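Local coordinates for fatty acid multifunctional protein (atmfp2) (Arabidopsis thaliana, PDB 2WTB), which carries out enoyl-CoA hydratase and 3-hydroxyacyl-CoA dehydrogenase steps of peroxisomal fatty acid beta-oxidation during seed germination, at residues 122-135 / 174-188. Numbering follows the deposited sequence.
Sequences MACHARISAPAAQL and KAEEGHSLGLIDAVV
Arg127 O takes two backbone donors from the facing segment, Asp185 N at 2.8 Å in its carbonyl plane and Ala186 N at 3.3 Å, nearly along the C=O axis. Arg127 N in turn donates to Asp185 OD2 at 2.7 Å on the anti side of the carboxylate, which a water that also reaches His125 O binds weakly, and Arg127 NH1 lies 3.6 Å from Asp185 OD2 in a long salt bridge. The guanidinium and carboxylate planes stand 47° apart, so the two charged groups do not form a flat, paired bridge. Bends at chi2 (140°) and chi3 (-138°) carry the arginine past Leu183 O and back to the end of helix 116-123, where NH2 bonds to Met122 O and NE to Ala121 O. A leucine in place of Arg127 would probably cost both bonds, leaving Met122 O with its Ser214 OG partner and Asp185 without its cationic neighbour.

Beyond this polar start, strands 126-129 and 186-187 run parallel. Ser129 N meets Ala186 O at 3.0 Å, and Val188 N closes on Ser129 O. Strand 186-187 is the outermost strand at this side of the six-stranded sheet of the crotonase-type domain. Ile128 CG2 meets Val188 CG2 on the side facing helix 193-205, whereas Ile184 sets CG2 against Ser129 CB and CG1 against Leu135 CD1, the latter at 3.4 Å. Leu183 spans two elements, CD1 touching Met122 CE and CD2 approaching Leu135 CD1.

At the far end, Gln134 pairs antiparallel with Lys174, the N-cap residue of helix 175-181, and Ala175 N bonds weakly to Ala133 O (2.8 Å). Met122 is near Glu119, a predicted catalytic residue, and the contact illustrates how an edge strand is secured: backbone bonds set its register, while a partly exposed carboxylate and a buried arginine link its start to the helix bearing that glutamate.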
ATOM      1  N   MET A 122     -24.540  -8.177   8.826  1.00 40.08           N
ATOM      2  CA  MET A 122     -25.680  -7.405   8.326  1.00 40.30           C
ATOM      3  C   MET A 122     -26.866  -8.308   7.995  1.00 49.29           C
ATOM      4  O   MET A 122     -28.014  -7.867   8.011  1.00 54.10           O
ATOM      5  CB  MET A 122     -25.286  -6.585   7.097  1.00 36.89           C
ATOM      6  CG  MET A 122     -24.467  -5.345   7.406  1.00 40.51           C
ATOM      7  SD  MET A 122     -23.773  -4.601   5.917  1.00 44.26           S
ATOM      8  CE  MET A 122     -22.850  -3.241   6.620  1.00107.47           C
ATOM      9  N   ALA A 123     -26.578  -9.571   7.696  1.00 53.08           N
ATOM     10  CA  ALA A 123     -27.617 -10.554   7.407  1.00 45.13           C
ATOM     11  C   ALA A 123     -28.391 -10.904   8.667  1.00 51.91           C
ATOM     12  O   ALA A 123     -29.573 -11.238   8.604  1.00 52.54           O
ATOM     13  CB  ALA A 123     -27.008 -11.805   6.811  1.00 46.12           C
ATOM     14  N   CYS A 124     -27.713 -10.841   9.810  1.00 48.66           N
ATOM     15  CA  CYS A 124     -28.354 -11.093  11.095  1.00 48.89           C
ATOM     16  C   CYS A 124     -29.384 -10.015  11.386  1.00 51.34           C
ATOM     17  O   CYS A 124     -29.381  -8.960  10.757  1.00 37.37           O
ATOM     18  CB  CYS A 124     -27.318 -11.150  12.219  1.00 44.07           C
ATOM     19  SG  CYS A 124     -26.211 -12.565  12.103  1.00 52.00           S
ATOM     20  N   HIS A 125     -30.251 -10.278  12.356  1.00 46.66           N
ATOM     21  CA  HIS A 125     -31.386  -9.403  12.622  1.00 40.10           C
ATOM     22  C   HIS A 125     -31.091  -8.273  13.609  1.00 43.77           C
ATOM     23  O   HIS A 125     -31.885  -7.337  13.755  1.00 44.06           O
ATOM     24  CB  HIS A 125     -32.581 -10.243  13.067  1.00 31.04           C
ATOM     25  CG  HIS A 125     -32.974 -11.281  12.064  1.00 45.53           C
ATOM     26  ND1 HIS A 125     -32.719 -12.623  12.241  1.00 55.27           N
ATOM     27  CD2 HIS A 125     -33.571 -11.167  10.854  1.00 43.35           C
ATOM     28  CE1 HIS A 125     -33.161 -13.296  11.194  1.00 59.33           C
ATOM     29  NE2 HIS A 125     -33.682 -12.435  10.337  1.00 63.28           N
ATOM     30  N   ALA A 126     -29.941  -8.361  14.269  1.00 41.83           N
ATOM     31  CA  ALA A 126     -29.469  -7.308  15.165  1.00 41.42           C
ATOM     32  C   ALA A 126     -27.962  -7.437  15.346  1.00 46.97           C
ATOM     33  O   ALA A 126     -27.393  -8.493  15.073  1.00 49.93           O
ATOM     34  CB  ALA A 126     -30.180  -7.386  16.505  1.00 32.81           C
ATOM     35  N   ARG A 127     -27.313  -6.374  15.807  1.00 46.46           N
ATOM     36  CA  ARG A 127     -25.859  -6.397  15.958  1.00 43.49           C
ATOM     37  C   ARG A 127     -25.355  -5.819  17.278  1.00 47.59           C
ATOM     38  O   ARG A 127     -25.604  -4.657  17.601  1.00 49.97           O
ATOM     39  CB  ARG A 127     -25.191  -5.686  14.778  1.00 48.58           C
ATOM     40  CG  ARG A 127     -25.269  -6.476  13.489  1.00 42.55           C
ATOM     41  CD  ARG A 127     -25.538  -5.579  12.297  1.00 40.01           C
ATOM     42  NE  ARG A 127     -26.507  -6.213  11.416  1.00 50.66           N
ATOM     43  CZ  ARG A 127     -27.797  -5.905  11.384  1.00 48.62           C
ATOM     44  NH1 ARG A 127     -28.276  -4.947  12.163  1.00 38.81           N
ATOM     45  NH2 ARG A 127     -28.606  -6.541  10.553  1.00 70.89           N
ATOM     46  N   ILE A 128     -24.641  -6.645  18.033  1.00 49.27           N
ATOM     47  CA  ILE A 128     -23.972  -6.199  19.246  1.00 48.04           C
ATOM     48  C   ILE A 128     -22.474  -6.144  18.982  1.00 45.64           C
ATOM     49  O   ILE A 128     -21.915  -7.060  18.381  1.00 39.25           O
ATOM     50  CB  ILE A 128     -24.237  -7.150  20.424  1.00 52.06           C
ATOM     51  CG1 ILE A 128     -25.733  -7.444  20.542  1.00 48.22           C
ATOM     52  CG2 ILE A 128     -23.696  -6.559  21.715  1.00 54.12           C
ATOM     53  CD1 ILE A 128     -26.593  -6.202  20.521  1.00 41.44           C
ATOM     54  N   SER A 129     -21.825  -5.073  19.424  1.00 40.65           N
ATOM     55  CA  SER A 129     -20.407  -4.890  19.137  1.00 46.78           C
ATOM     56  C   SER A 129     -19.618  -4.365  20.332  1.00 55.26           C
ATOM     57  O   SER A 129     -20.160  -3.677  21.199  1.00 55.05           O
ATOM     58  CB  SER A 129     -20.222  -3.952  17.942  1.00 55.70           C
ATOM     59  OG  SER A 129     -18.861  -3.879  17.553  1.00 61.88           O
ATOM     60  N   ALA A 130     -18.333  -4.701  20.364  1.00 52.10           N
ATOM     61  CA  ALA A 130     -17.424  -4.194  21.380  1.00 54.25           C
ATOM     62  C   ALA A 130     -16.937  -2.810  20.971  1.00 58.28           C
ATOM     63  O   ALA A 130     -16.865  -2.504  19.781  1.00 63.94           O
ATOM     64  CB  ALA A 130     -16.253  -5.145  21.562  1.00 60.16           C
ATOM     65  N   PRO A 131     -16.592  -1.974  21.959  1.00 52.42           N
ATOM     66  CA  PRO A 131     -16.272  -0.550  21.802  1.00 60.53           C
ATOM     67  C   PRO A 131     -15.584  -0.142  20.494  1.00 74.78           C
ATOM     68  O   PRO A 131     -16.226   0.494  19.661  1.00 92.53           O
ATOM     69  CB  PRO A 131     -15.373  -0.276  23.004  1.00 55.19           C
ATOM     70  CG  PRO A 131     -15.955  -1.154  24.067  1.00 57.56           C
ATOM     71  CD  PRO A 131     -16.482  -2.395  23.368  1.00 51.12           C
ATOM     72  N   ALA A 132     -14.316  -0.486  20.311  1.00 60.50           N
ATOM     73  CA  ALA A 132     -13.570   0.053  19.175  1.00 61.67           C
ATOM     74  C   ALA A 132     -13.451  -0.892  17.979  1.00 66.90           C
ATOM     75  O   ALA A 132     -12.485  -0.816  17.221  1.00 74.51           O
ATOM     76  CB  ALA A 132     -12.188   0.513  19.623  1.00 75.41           C
ATOM     77  N   ALA A 133     -14.432  -1.773  17.803  1.00 58.33           N
ATOM     78  CA  ALA A 133     -14.400  -2.723  16.695  1.00 54.89           C
ATOM     79  C   ALA A 133     -14.467  -2.008  15.344  1.00 57.02           C
ATOM     80  O   ALA A 133     -15.039  -0.925  15.235  1.00 54.48           O
ATOM     81  CB  ALA A 133     -15.531  -3.727  16.826  1.00 43.09           C
ATOM     82  N   GLN A 134     -13.869  -2.614  14.322  1.00 57.84           N
ATOM     83  CA  GLN A 134     -13.856  -2.024  12.985  1.00 59.21           C
ATOM     84  C   GLN A 134     -14.851  -2.698  12.054  1.00 64.46           C
ATOM     85  O   GLN A 134     -14.916  -3.925  11.978  1.00 74.75           O
ATOM     86  CB  GLN A 134     -12.458  -2.083  12.371  1.00 61.16           C
ATOM     87  CG  GLN A 134     -11.494  -1.064  12.938  1.00 71.17           C
ATOM     88  CD  GLN A 134     -10.218  -0.977  12.134  1.00 80.99           C
ATOM     89  OE1 GLN A 134      -9.239  -0.371  12.566  1.00 85.39           O
ATOM     90  NE2 GLN A 134     -10.222  -1.585  10.952  1.00 80.11           N
ATOM     91  N   LEU A 135     -15.617  -1.881  11.342  1.00 62.35           N
ATOM     92  CA  LEU A 135     -16.654  -2.371  10.450  1.00 50.38           C
ATOM     93  C   LEU A 135     -16.517  -1.676   9.106  1.00 55.64           C
ATOM     94  O   LEU A 135     -16.461  -0.450   9.044  1.00 45.56           O
ATOM     95  CB  LEU A 135     -18.027  -2.069  11.042  1.00 58.80           C
ATOM     96  CG  LEU A 135     -18.121  -2.176  12.565  1.00 54.17           C
ATOM     97  CD1 LEU A 135     -19.348  -1.443  13.089  1.00 44.21           C
ATOM     98  CD2 LEU A 135     -18.116  -3.634  13.014  1.00 50.91           C
ATOM     99  N   LYS A 174     -15.446   2.713  13.121  1.00 53.47           N
ATOM    100  CA  LYS A 174     -15.470   2.172  14.476  1.00 59.51           C
ATOM    101  C   LYS A 174     -16.893   1.852  14.924  1.00 60.83           C
ATOM    102  O   LYS A 174     -17.861   2.388  14.386  1.00 57.61           O
ATOM    103  CB  LYS A 174     -14.801   3.132  15.460  1.00 65.62           C
ATOM    104  CG  LYS A 174     -13.311   3.309  15.225  1.00 73.86           C
ATOM    105  CD  LYS A 174     -12.598   1.968  15.198  1.00 85.60           C
ATOM    106  CE  LYS A 174     -11.112   2.136  14.917  1.00 96.79           C
ATOM    107  NZ  LYS A 174     -10.865   2.714  13.568  1.00105.78           N
ATOM    108  N   ALA A 175     -17.011   0.969  15.911  1.00 67.25           N
ATOM    109  CA  ALA A 175     -18.315   0.525  16.388  1.00 62.40           C
ATOM    110  C   ALA A 175     -19.179   1.695  16.851  1.00 63.90           C
ATOM    111  O   ALA A 175     -20.374   1.746  16.554  1.00 59.94           O
ATOM    112  CB  ALA A 175     -18.156  -0.498  17.505  1.00 47.33           C
ATOM    113  N   GLU A 176     -18.570   2.628  17.576  1.00 60.74           N
ATOM    114  CA  GLU A 176     -19.283   3.794  18.092  1.00 70.47           C
ATOM    115  C   GLU A 176     -20.015   4.539  16.982  1.00 70.70           C
ATOM    116  O   GLU A 176     -21.232   4.718  17.040  1.00 63.50           O
ATOM    117  CB  GLU A 176     -18.329   4.743  18.823  1.00 82.99           C
ATOM    118  CG  GLU A 176     -17.962   4.307  20.236  1.00 84.84           C
ATOM    119  CD  GLU A 176     -16.865   3.259  20.270  1.00 83.07           C
ATOM    120  OE1 GLU A 176     -16.128   3.127  19.268  1.00 80.06           O
ATOM    121  OE2 GLU A 176     -16.732   2.572  21.305  1.00 80.40           O
ATOM    122  N   GLU A 177     -19.270   4.976  15.972  1.00 76.97           N
ATOM    123  CA  GLU A 177     -19.871   5.668  14.838  1.00 76.13           C
ATOM    124  C   GLU A 177     -20.882   4.763  14.146  1.00 73.92           C
ATOM    125  O   GLU A 177     -21.924   5.224  13.681  1.00 83.30           O
ATOM    126  CB  GLU A 177     -18.802   6.129  13.846  1.00 75.38           C
ATOM    127  CG  GLU A 177     -19.360   6.884  12.650  1.00 73.74           C
ATOM    128  CD  GLU A 177     -18.277   7.429  11.739  1.00 76.35           C
ATOM    129  OE1 GLU A 177     -17.088   7.367  12.115  1.00 81.45           O
ATOM    130  OE2 GLU A 177     -18.618   7.923  10.643  1.00 75.00           O
ATOM    131  N   GLY A 178     -20.569   3.473  14.085  1.00 65.50           N
ATOM    132  CA  GLY A 178     -21.467   2.499  13.489  1.00 62.09           C
ATOM    133  C   GLY A 178     -22.788   2.426  14.231  1.00 59.92           C
ATOM    134  O   GLY A 178     -23.842   2.227  13.628  1.00 60.43           O
ATOM    135  N   HIS A 179     -22.728   2.591  15.548  1.00 53.51           N
ATOM    136  CA  HIS A 179     -23.918   2.560  16.386  1.00 51.62           C
ATOM    137  C   HIS A 179     -24.855   3.719  16.060  1.00 63.58           C
ATOM    138  O   HIS A 179     -26.068   3.536  15.946  1.00 76.08           O
ATOM    139  CB  HIS A 179     -23.521   2.597  17.863  1.00 56.12           C
ATOM    140  CG  HIS A 179     -24.684   2.616  18.806  1.00 67.17           C
ATOM    141  ND1 HIS A 179     -25.622   1.610  18.850  1.00 75.37           N
ATOM    142  CD2 HIS A 179     -25.047   3.512  19.753  1.00 67.20           C
ATOM    143  CE1 HIS A 179     -26.523   1.889  19.778  1.00 68.90           C
ATOM    144  NE2 HIS A 179     -26.195   3.037  20.341  1.00 62.54           N
ATOM    145  N   SER A 180     -24.288   4.911  15.905  1.00 54.26           N
ATOM    146  CA  SER A 180     -25.083   6.101  15.622  1.00 68.75           C
ATOM    147  C   SER A 180     -25.636   6.101  14.198  1.00 65.28           C
ATOM    148  O   SER A 180     -26.567   6.840  13.892  1.00 59.43           O
ATOM    149  CB  SER A 180     -24.264   7.370  15.875  1.00 81.80           C
ATOM    150  OG  SER A 180     -23.064   7.368  15.123  1.00 89.30           O
ATOM    151  N   LEU A 181     -25.063   5.263  13.338  1.00 63.53           N
ATOM    152  CA  LEU A 181     -25.484   5.178  11.942  1.00 52.18           C
ATOM    153  C   LEU A 181     -26.613   4.172  11.736  1.00 54.90           C
ATOM    154  O   LEU A 181     -27.312   4.213  10.723  1.00 61.91           O
ATOM    155  CB  LEU A 181     -24.303   4.799  11.046  1.00 46.90           C
ATOM    156  CG  LEU A 181     -23.152   5.793  10.915  1.00 52.04           C
ATOM    157  CD1 LEU A 181     -21.975   5.135  10.212  1.00 48.17           C
ATOM    158  CD2 LEU A 181     -23.603   7.039  10.172  1.00 55.15           C
ATOM    159  N   GLY A 182     -26.783   3.264  12.690  1.00 46.03           N
ATOM    160  CA  GLY A 182     -27.800   2.234  12.577  1.00 42.46           C
ATOM    161  C   GLY A 182     -27.222   0.916  12.101  1.00 51.79           C
ATOM    162  O   GLY A 182     -27.954  -0.035  11.833  1.00 57.00           O
ATOM    163  N   LEU A 183     -25.899   0.863  11.996  1.00 48.78           N
ATOM    164  CA  LEU A 183     -25.207  -0.357  11.599  1.00 47.70           C
ATOM    165  C   LEU A 183     -25.078  -1.305  12.786  1.00 57.38           C
ATOM    166  O   LEU A 183     -25.284  -2.513  12.654  1.00 53.51           O
ATOM    167  CB  LEU A 183     -23.827  -0.024  11.035  1.00 43.36           C
ATOM    168  CG  LEU A 183     -22.952  -1.207  10.625  1.00 49.51           C
ATOM    169  CD1 LEU A 183     -23.713  -2.145   9.707  1.00 36.84           C
ATOM    170  CD2 LEU A 183     -21.681  -0.713   9.956  1.00 53.68           C
ATOM    171  N   ILE A 184     -24.740  -0.736  13.943  1.00 53.63           N
ATOM    172  CA  ILE A 184     -24.623  -1.481  15.195  1.00 47.24           C
ATOM    173  C   ILE A 184     -25.753  -1.102  16.149  1.00 48.07           C
ATOM    174  O   ILE A 184     -25.997   0.078  16.395  1.00 46.70           O
ATOM    175  CB  ILE A 184     -23.281  -1.191  15.896  1.00 45.95           C
ATOM    176  CG1 ILE A 184     -22.109  -1.632  15.021  1.00 43.53           C
ATOM    177  CG2 ILE A 184     -23.225  -1.890  17.243  1.00 40.72           C
ATOM    178  CD1 ILE A 184     -22.063  -3.126  14.773  1.00 54.22           C
ATOM    179  N   ASP A 185     -26.431  -2.109  16.691  1.00 45.38           N
ATOM    180  CA  ASP A 185     -27.598  -1.882  17.542  1.00 40.82           C
ATOM    181  C   ASP A 185     -27.242  -1.538  18.986  1.00 49.54           C
ATOM    182  O   ASP A 185     -28.012  -0.872  19.675  1.00 54.05           O
ATOM    183  CB  ASP A 185     -28.518  -3.103  17.514  1.00 45.23           C
ATOM    184  CG  ASP A 185     -29.217  -3.273  16.182  1.00 58.58           C
ATOM    185  OD1 ASP A 185     -29.813  -2.292  15.693  1.00 66.82           O
ATOM    186  OD2 ASP A 185     -29.172  -4.390  15.627  1.00 60.32           O
ATOM    187  N   ALA A 186     -26.083  -1.998  19.445  1.00 58.54           N
ATOM    188  CA  ALA A 186     -25.664  -1.752  20.822  1.00 54.98           C
ATOM    189  C   ALA A 186     -24.164  -1.952  21.008  1.00 58.85           C
ATOM    190  O   ALA A 186     -23.569  -2.848  20.410  1.00 64.82           O
ATOM    191  CB  ALA A 186     -26.441  -2.645  21.782  1.00 42.11           C
ATOM    192  N   VAL A 187     -23.562  -1.108  21.840  1.00 40.22           N
ATOM    193  CA  VAL A 187     -22.144  -1.224  22.160  1.00 54.06           C
ATOM    194  C   VAL A 187     -21.955  -1.584  23.630  1.00 51.26           C
ATOM    195  O   VAL A 187     -22.307  -0.811  24.519  1.00 54.04           O
ATOM    196  CB  VAL A 187     -21.379   0.080  21.862  1.00 43.70           C
ATOM    197  CG1 VAL A 187     -19.923  -0.054  22.290  1.00 45.32           C
ATOM    198  CG2 VAL A 187     -21.471   0.426  20.386  1.00 47.33           C
ATOM    199  N   VAL A 188     -21.401  -2.764  23.880  1.00 60.71           N
ATOM    200  CA  VAL A 188     -21.159  -3.222  25.243  1.00 51.51           C
ATOM    201  C   VAL A 188     -19.720  -3.696  25.378  1.00 59.24           C
ATOM    202  O   VAL A 188     -19.049  -3.935  24.372  1.00 49.31           O
ATOM    203  CB  VAL A 188     -22.110  -4.373  25.623  1.00 54.66           C
ATOM    204  CG1 VAL A 188     -23.552  -3.901  25.589  1.00 58.78           C
ATOM    205  CG2 VAL A 188     -21.909  -5.562  24.690  1.00 53.47           C
TER
HETATM  206  O   HOH W   1     -31.794  -4.227  14.961  1.00 42.41           O